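Local coordinates for protein probable fumarate reductase Ifc3 (Shewanella frigidimarina, PDB 1QO8) that catalyses the essentially unidirectional reduction of fumarate to succinate in vitro, using FAD and four covalently bound haem c groups, at residues Cys68-Gly71 / His72-Pro75; Glu29-Glu32 / Asn33-Lys37. One frame throughout, in Å; residues are numbered along the deposited sequence.

Contact 1 (Cys68-Gly71 / His72-Pro75); sequences CHKG and HEEP. With HEM (protoporphyrin IX containing Fe), chain F.
The His72 imidazole has Gly71 over one face and the haem of chain F at its edge. CA of Gly71 makes a CH-pi contact, 4.2 Å from the ring centroid and 19° off its normal, while NE2 of His72 binds the haem iron at 2.0 Å. ND1 is hydrogen-bonded to Asp4 OD2, which together with the iron bond probably fixes the ring's rotation. The turn grips a haem propionate by both oxygens: Gly71 N donates to O1D at 2.9 Å. His72 N donates to O2D at 2.8 Å.

Beyond the turn, Lys70 and Glu73 lie side by side and point the same way, with CB of Lys70 3.7 Å from CG of Glu73. With its chain bent at chi2 (-64°), Lys70 NZ reaches a water at 2.9 Å that donates to Glu73 OE2; Thr66 O also accepts from NZ. Cys68 and His69 end a CxxCH haem-attachment motif begun at Cys65, His69 being an axial ligand of haem c #3, and His72 with His19 ligates haem c #1, so the segment serves two haems. The chain doubles back here without regular secondary structure, between helix 43-46 and helix 107-115, and a backbone hydrogen bond between Gly71 and Gly6 ties it to helix 5-12.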
loop_
_atom_site.group_PDB
_atom_site.type_symbol
_atom_site.label_atom_id
_atom_site.label_comp_id
_atom_site.label_asym_id
_atom_site.label_seq_id
_atom_site.Cartn_x
_atom_site.Cartn_y
_atom_site.Cartn_z
ATOM N N CYS A 68 32.914 -14.909 3.571
ATOM C CA CYS A 68 32.849 -15.817 4.671
ATOM C C CYS A 68 33.979 -15.701 5.726
ATOM O O CYS A 68 33.678 -15.946 6.899
ATOM C CB CYS A 68 32.969 -17.288 4.105
ATOM S SG CYS A 68 31.658 -17.567 2.809
ATOM N N HIS A 69 35.248 -15.836 5.262
ATOM C CA HIS A 69 36.313 -15.877 6.270
ATOM C C HIS A 69 36.371 -14.463 6.903
ATOM O O HIS A 69 36.353 -13.559 6.097
ATOM C CB HIS A 69 37.687 -16.127 5.650
ATOM C CG HIS A 69 37.672 -17.590 5.196
ATOM N ND1 HIS A 69 37.786 -18.558 6.167
ATOM C CD2 HIS A 69 37.593 -18.191 4.018
ATOM C CE1 HIS A 69 37.844 -19.737 5.598
ATOM N NE2 HIS A 69 37.723 -19.563 4.309
ATOM N N LYS A 70 36.435 -14.300 8.214
ATOM C CA LYS A 70 36.541 -12.910 8.707
ATOM C C LYS A 70 37.886 -12.631 9.339
ATOM O O LYS A 70 38.444 -13.433 10.121
ATOM C CB LYS A 70 35.384 -12.728 9.720
ATOM C CG LYS A 70 33.996 -12.624 9.089
ATOM C CD LYS A 70 33.711 -11.445 8.189
ATOM C CE LYS A 70 32.510 -11.678 7.240
ATOM N NZ LYS A 70 32.205 -10.464 6.398
ATOM N N GLY A 71 38.369 -11.395 9.233
ATOM C CA GLY A 71 39.569 -10.953 9.943
ATOM C C GLY A 71 39.481 -11.092 11.436
ATOM O O GLY A 71 40.416 -11.514 12.139
ATOM N N HIS A 72 38.391 -10.552 12.019
ATOM C CA HIS A 72 38.417 -10.134 13.425
ATOM C C HIS A 72 37.066 -10.579 14.021
ATOM O O HIS A 72 36.610 -10.036 15.006
ATOM C CB HIS A 72 38.656 -8.577 13.505
ATOM C CG HIS A 72 40.022 -8.236 12.905
ATOM N ND1 HIS A 72 41.128 -8.756 13.553
ATOM C CD2 HIS A 72 40.507 -7.588 11.859
ATOM C CE1 HIS A 72 42.187 -8.483 12.826
ATOM N NE2 HIS A 72 41.919 -7.698 11.814
ATOM N N GLU A 73 36.401 -11.609 13.487
ATOM C CA GLU A 73 35.139 -12.097 14.038
ATOM C C GLU A 73 34.730 -13.482 13.534
ATOM O O GLU A 73 35.325 -14.071 12.648
ATOM C CB GLU A 73 33.965 -11.121 13.803
ATOM C CG GLU A 73 33.481 -11.077 12.390
ATOM C CD GLU A 73 32.466 -10.024 12.016
ATOM O OE1 GLU A 73 32.768 -8.828 11.970
ATOM O OE2 GLU A 73 31.319 -10.247 11.620
ATOM N N GLU A 74 33.717 -14.019 14.234
ATOM C CA GLU A 74 33.206 -15.358 13.880
ATOM C C GLU A 74 32.995 -15.465 12.403
ATOM O O GLU A 74 32.429 -14.567 11.769
ATOM C CB GLU A 74 31.872 -15.593 14.633
ATOM C CG GLU A 74 31.173 -16.934 14.282
ATOM C CD GLU A 74 29.885 -16.941 15.132
ATOM O OE1 GLU A 74 29.083 -15.993 15.116
ATOM O OE2 GLU A 74 29.796 -17.803 15.987
ATOM N N PRO A 75 33.598 -16.451 11.732
ATOM C CA PRO A 75 33.337 -16.647 10.310
ATOM C C PRO A 75 31.854 -16.903 9.955
ATOM O O PRO A 75 31.053 -17.286 10.813
ATOM C CB PRO A 75 34.280 -17.816 10.035
ATOM C CG PRO A 75 34.324 -18.619 11.253
ATOM C CD PRO A 75 34.023 -17.712 12.404
HETATM C CHA HEM F . 39.227 -5.151 9.495
HETATM C CHB HEM F . 42.985 -4.099 12.444
HETATM C CHC HEM F . 45.501 -7.915 10.844
HETATM C CHD HEM F . 41.762 -8.995 7.946
HETATM C C1A HEM F . 40.083 -4.537 10.398
HETATM C C2A HEM F . 39.788 -3.255 11.014
HETATM C C3A HEM F . 40.812 -3.010 11.831
HETATM C C4A HEM F . 41.756 -4.088 11.756
HETATM C CMA HEM F . 41.043 -1.814 12.769
HETATM C CAA HEM F . 38.532 -2.381 10.756
HETATM C CBA HEM F . 37.153 -2.641 11.291
HETATM C CGA HEM F . 36.005 -1.657 11.284
HETATM O O1A HEM F . 35.340 -1.633 12.395
HETATM O O2A HEM F . 35.679 -0.933 10.290
HETATM C C1B HEM F . 43.930 -5.092 12.351
HETATM C C2B HEM F . 45.087 -5.280 13.223
HETATM C C3B HEM F . 45.759 -6.363 12.819
HETATM C C4B HEM F . 45.084 -6.845 11.634
HETATM C CMB HEM F . 45.376 -4.386 14.452
HETATM C CAB HEM F . 46.965 -7.052 13.460
HETATM C CBB HEM F . 47.303 -7.274 14.752
HETATM C C1C HEM F . 44.723 -8.510 9.862
HETATM C C2C HEM F . 45.098 -9.645 9.045
HETATM C C3C HEM F . 44.073 -9.948 8.302
HETATM C C4C HEM F . 43.008 -9.017 8.561
HETATM C CMC HEM F . 46.483 -10.338 9.120
HETATM C CAC HEM F . 43.814 -11.141 7.323
HETATM C CBC HEM F . 44.203 -12.393 7.674
HETATM C C1D HEM F . 40.730 -8.098 8.112
HETATM C C2D HEM F . 39.453 -8.090 7.447
HETATM C C3D HEM F . 38.772 -7.052 7.900
HETATM C C4D HEM F . 39.610 -6.322 8.861
HETATM C CMD HEM F . 39.050 -9.189 6.419
HETATM C CAD HEM F . 37.322 -6.572 7.619
HETATM C CBD HEM F . 36.443 -7.057 8.819
HETATM C CGD HEM F . 36.610 -8.511 9.216
HETATM O O1D HEM F . 36.591 -9.353 8.265
HETATM O O2D HEM F . 36.764 -8.854 10.411
HETATM N NA HEM F . 41.333 -4.995 10.804
HETATM N NB HEM F . 43.959 -6.078 11.415
HETATM N NC HEM F . 43.438 -8.111 9.515
HETATM N ND HEM F . 40.788 -7.018 8.949
HETATM FE FE HEM F . 42.361 -6.622 10.205
HETATM O O HOH W 1 38.709 -13.911 12.694
HETATM O O HOH W 2 31.368 -9.034 8.820
#

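Contact 2 (Glu29-Glu32 / Asn33-Lys37). With HEM (protoporphyrin IX containing Fe), chain E.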
loop_
_atom_site.group_PDB
_atom_site.type_symbol
_atom_site.label_atom_id
_atom_site.label_comp_id
_atom_site.label_asym_id
_atom_site.label_seq_id
_atom_site.Cartn_x
_atom_site.Cartn_y
_atom_site.Cartn_z
ATOM N N GLU A 29 36.613 -4.020 0.956
ATOM C CA GLU A 29 37.723 -4.891 1.373
ATOM C C GLU A 29 38.621 -5.414 0.283
ATOM O O GLU A 29 39.151 -6.549 0.234
ATOM C CB GLU A 29 37.179 -5.997 2.293
ATOM C CG GLU A 29 36.289 -5.389 3.414
ATOM C CD GLU A 29 35.615 -6.405 4.288
ATOM O OE1 GLU A 29 35.678 -7.658 4.050
ATOM O OE2 GLU A 29 34.992 -6.096 5.334
ATOM N N THR A 30 38.868 -4.594 -0.728
ATOM C CA THR A 30 39.515 -4.955 -1.971
ATOM C C THR A 30 40.923 -5.460 -1.747
ATOM O O THR A 30 41.307 -6.624 -1.916
ATOM C CB THR A 30 39.510 -3.686 -2.871
ATOM O OG1 THR A 30 38.122 -3.297 -2.943
ATOM C CG2 THR A 30 40.002 -3.956 -4.280
ATOM N N HIS A 31 41.702 -4.545 -1.136
ATOM C CA HIS A 31 43.113 -4.836 -0.819
ATOM C C HIS A 31 43.193 -6.097 -0.040
ATOM O O HIS A 31 44.020 -6.943 -0.361
ATOM C CB HIS A 31 43.739 -3.671 0.047
ATOM C CG HIS A 31 45.217 -3.914 0.222
ATOM N ND1 HIS A 31 46.089 -3.620 -0.805
ATOM C CD2 HIS A 31 45.953 -4.448 1.226
ATOM C CE1 HIS A 31 47.313 -3.954 -0.405
ATOM N NE2 HIS A 31 47.272 -4.453 0.830
ATOM N N GLU A 32 42.448 -6.322 1.051
ATOM C CA GLU A 32 42.601 -7.505 1.868
ATOM C C GLU A 32 42.347 -8.801 1.059
ATOM O O GLU A 32 43.086 -9.828 1.192
ATOM C CB GLU A 32 41.672 -7.388 3.073
ATOM C CG GLU A 32 41.973 -6.247 4.026
ATOM C CD GLU A 32 41.641 -4.858 3.594
ATOM O OE1 GLU A 32 40.989 -4.611 2.549
ATOM O OE2 GLU A 32 42.129 -3.952 4.312
ATOM N N ASN A 33 41.330 -8.767 0.227
ATOM C CA ASN A 33 40.945 -9.961 -0.536
ATOM C C ASN A 33 41.921 -10.208 -1.706
ATOM O O ASN A 33 42.220 -11.320 -2.101
ATOM C CB ASN A 33 39.535 -9.781 -1.145
ATOM C CG ASN A 33 38.437 -10.084 -0.173
ATOM O OD1 ASN A 33 38.116 -11.259 0.046
ATOM N ND2 ASN A 33 37.810 -9.091 0.507
ATOM N N ALA A 34 42.523 -9.173 -2.279
ATOM C CA ALA A 34 43.638 -9.377 -3.207
ATOM C C ALA A 34 44.786 -10.114 -2.525
ATOM O O ALA A 34 45.355 -11.040 -3.168
ATOM C CB ALA A 34 44.041 -8.105 -3.918
ATOM N N GLN A 35 45.039 -9.890 -1.252
ATOM C CA GLN A 35 46.050 -10.553 -0.459
ATOM C C GLN A 35 45.787 -11.973 -0.085
ATOM O O GLN A 35 46.672 -12.826 -0.311
ATOM C CB GLN A 35 46.284 -9.741 0.862
ATOM C CG GLN A 35 46.809 -8.328 0.548
ATOM C CD GLN A 35 48.119 -8.430 -0.235
ATOM O OE1 GLN A 35 48.111 -7.980 -1.346
ATOM N NE2 GLN A 35 49.194 -9.088 0.165
ATOM N N CYS A 36 44.565 -12.308 0.396
ATOM C CA CYS A 36 44.123 -13.706 0.395
ATOM C C CYS A 36 44.504 -14.413 -0.877
ATOM O O CYS A 36 45.093 -15.469 -0.685
ATOM C CB CYS A 36 42.605 -14.010 0.527
ATOM S SG CYS A 36 41.767 -12.795 1.574
ATOM N N LYS A 37 44.167 -13.956 -2.048
ATOM C CA LYS A 37 44.338 -14.707 -3.277
ATOM C C LYS A 37 45.816 -14.786 -3.673
ATOM O O LYS A 37 46.203 -15.876 -4.084
ATOM C CB LYS A 37 43.478 -14.115 -4.416
ATOM C CG LYS A 37 41.953 -14.350 -4.283
ATOM C CD LYS A 37 41.148 -13.586 -5.363
ATOM C CE LYS A 37 39.629 -13.824 -5.188
ATOM N NZ LYS A 37 38.853 -13.499 -6.455
HETATM C CHA HEM E . 46.250 -20.049 7.091
HETATM C CHB HEM E . 42.643 -17.738 4.885
HETATM C CHC HEM E . 45.480 -14.000 3.816
HETATM C CHD HEM E . 49.081 -17.141 4.524
HETATM C C1A HEM E . 44.982 -19.681 6.667
HETATM C C2A HEM E . 43.767 -20.336 7.043
HETATM C C3A HEM E . 42.734 -19.713 6.455
HETATM C C4A HEM E . 43.285 -18.605 5.726
HETATM C CMA HEM E . 41.229 -20.106 6.538
HETATM C CAA HEM E . 43.709 -21.574 7.968
HETATM C CBA HEM E . 43.523 -22.799 7.123
HETATM C CGA HEM E . 43.294 -24.070 7.906
HETATM O O1A HEM E . 43.691 -25.080 7.273
HETATM O O2A HEM E . 42.742 -23.888 9.025
HETATM C C1B HEM E . 43.040 -16.500 4.502
HETATM C C2B HEM E . 42.202 -15.379 4.235
HETATM C C3B HEM E . 42.996 -14.358 3.980
HETATM C C4B HEM E . 44.383 -14.800 4.051
HETATM C CMB HEM E . 40.634 -15.380 4.190
HETATM C CAB HEM E . 42.622 -12.889 3.765
HETATM C CBB HEM E . 41.711 -12.247 4.505
HETATM C C1C HEM E . 46.738 -14.591 3.840
HETATM C C2C HEM E . 47.967 -13.960 3.378
HETATM C C3C HEM E . 48.968 -14.812 3.618
HETATM C C4C HEM E . 48.423 -16.019 4.156
HETATM C CMC HEM E . 48.011 -12.545 2.799
HETATM C CAC HEM E . 50.502 -14.637 3.418
HETATM C CBC HEM E . 51.047 -13.366 3.728
HETATM C C1D HEM E . 48.675 -18.162 5.337
HETATM C C2D HEM E . 49.496 -19.237 5.881
HETATM C C3D HEM E . 48.745 -20.002 6.587
HETATM C C4D HEM E . 47.368 -19.489 6.508
HETATM C CMD HEM E . 51.052 -19.229 5.651
HETATM C CAD HEM E . 49.118 -21.284 7.376
HETATM C CBD HEM E . 49.051 -22.451 6.306
HETATM C CGD HEM E . 49.998 -23.560 6.620
HETATM O O1D HEM E . 51.201 -23.274 6.941
HETATM O O2D HEM E . 49.460 -24.726 6.593
HETATM N NA HEM E . 44.652 -18.599 5.854
HETATM N NB HEM E . 44.353 -16.080 4.454
HETATM N NC HEM E . 47.038 -15.867 4.250
HETATM N ND HEM E . 47.379 -18.367 5.713
HETATM FE FE HEM E . 45.871 -17.203 5.092
#
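Glu29 O receives two N-H groups of Asn33, at the N-cap of helix 30-40 in the cytochrome c3-like domain. The backbone N of Asn33 gives the first i to i+4 bond, and Asn33 ND2 adds a second to Glu29 O at 2.9 Å from above the carbonyl plane. Asn33 CG stands beside its own backbone N (chi1 -82°), which brings the amide back over the preceding turn, where ND2 also bonds to Thr66 OG1. An alanine here removes the amide, and would probably leave Glu29 O gripped by one backbone N-H instead of two and Thr66 OG1 without this partner. The carboxylate of Glu29 turns to Lys292, in a salt bridge, and to Thr66.

Thr30 O takes the nearly straight bond from Ala34 N (2.8 Å, 167° at the hydrogen). His31 O accepts from Gln35 N, and the imidazole slants across the Gln35 side chain, His31 NE2 being 3.9 Å from Gln35 CG. Glu32 sends OE2 to ND1 of His19, an axial ligand of haem c #1, and so probably positions that imidazole. Cys36 opens the CxxCH motif completed by Cys39 and His40, is probably a covalent attachment point of haem c #2, as in relatives, and lies against a vinyl group of the chain E haem. Glu32 O accepts from Cys36 N at 3.0 Å, in the carbonyl plane.

From the N terminus, contact 2 comes first, as the opening turns of helix 30-40; contact 1 follows in the long loop after helix 43-46. The two are in series, neither nested nor crossing, and each closes a short local turn. Their centres lie about 14 Å apart and their nearest atoms about 5 Å, without touching. Haem c #1 and Thr66 join them. His72 of contact 1 and His19 are the two axial ligands of haem c #1, and contact 2 reaches the same haem through His19. Thr66 hydrogen-bonds to both contacts. Together they tie the helix and the loop around the haems of the cytochrome domain.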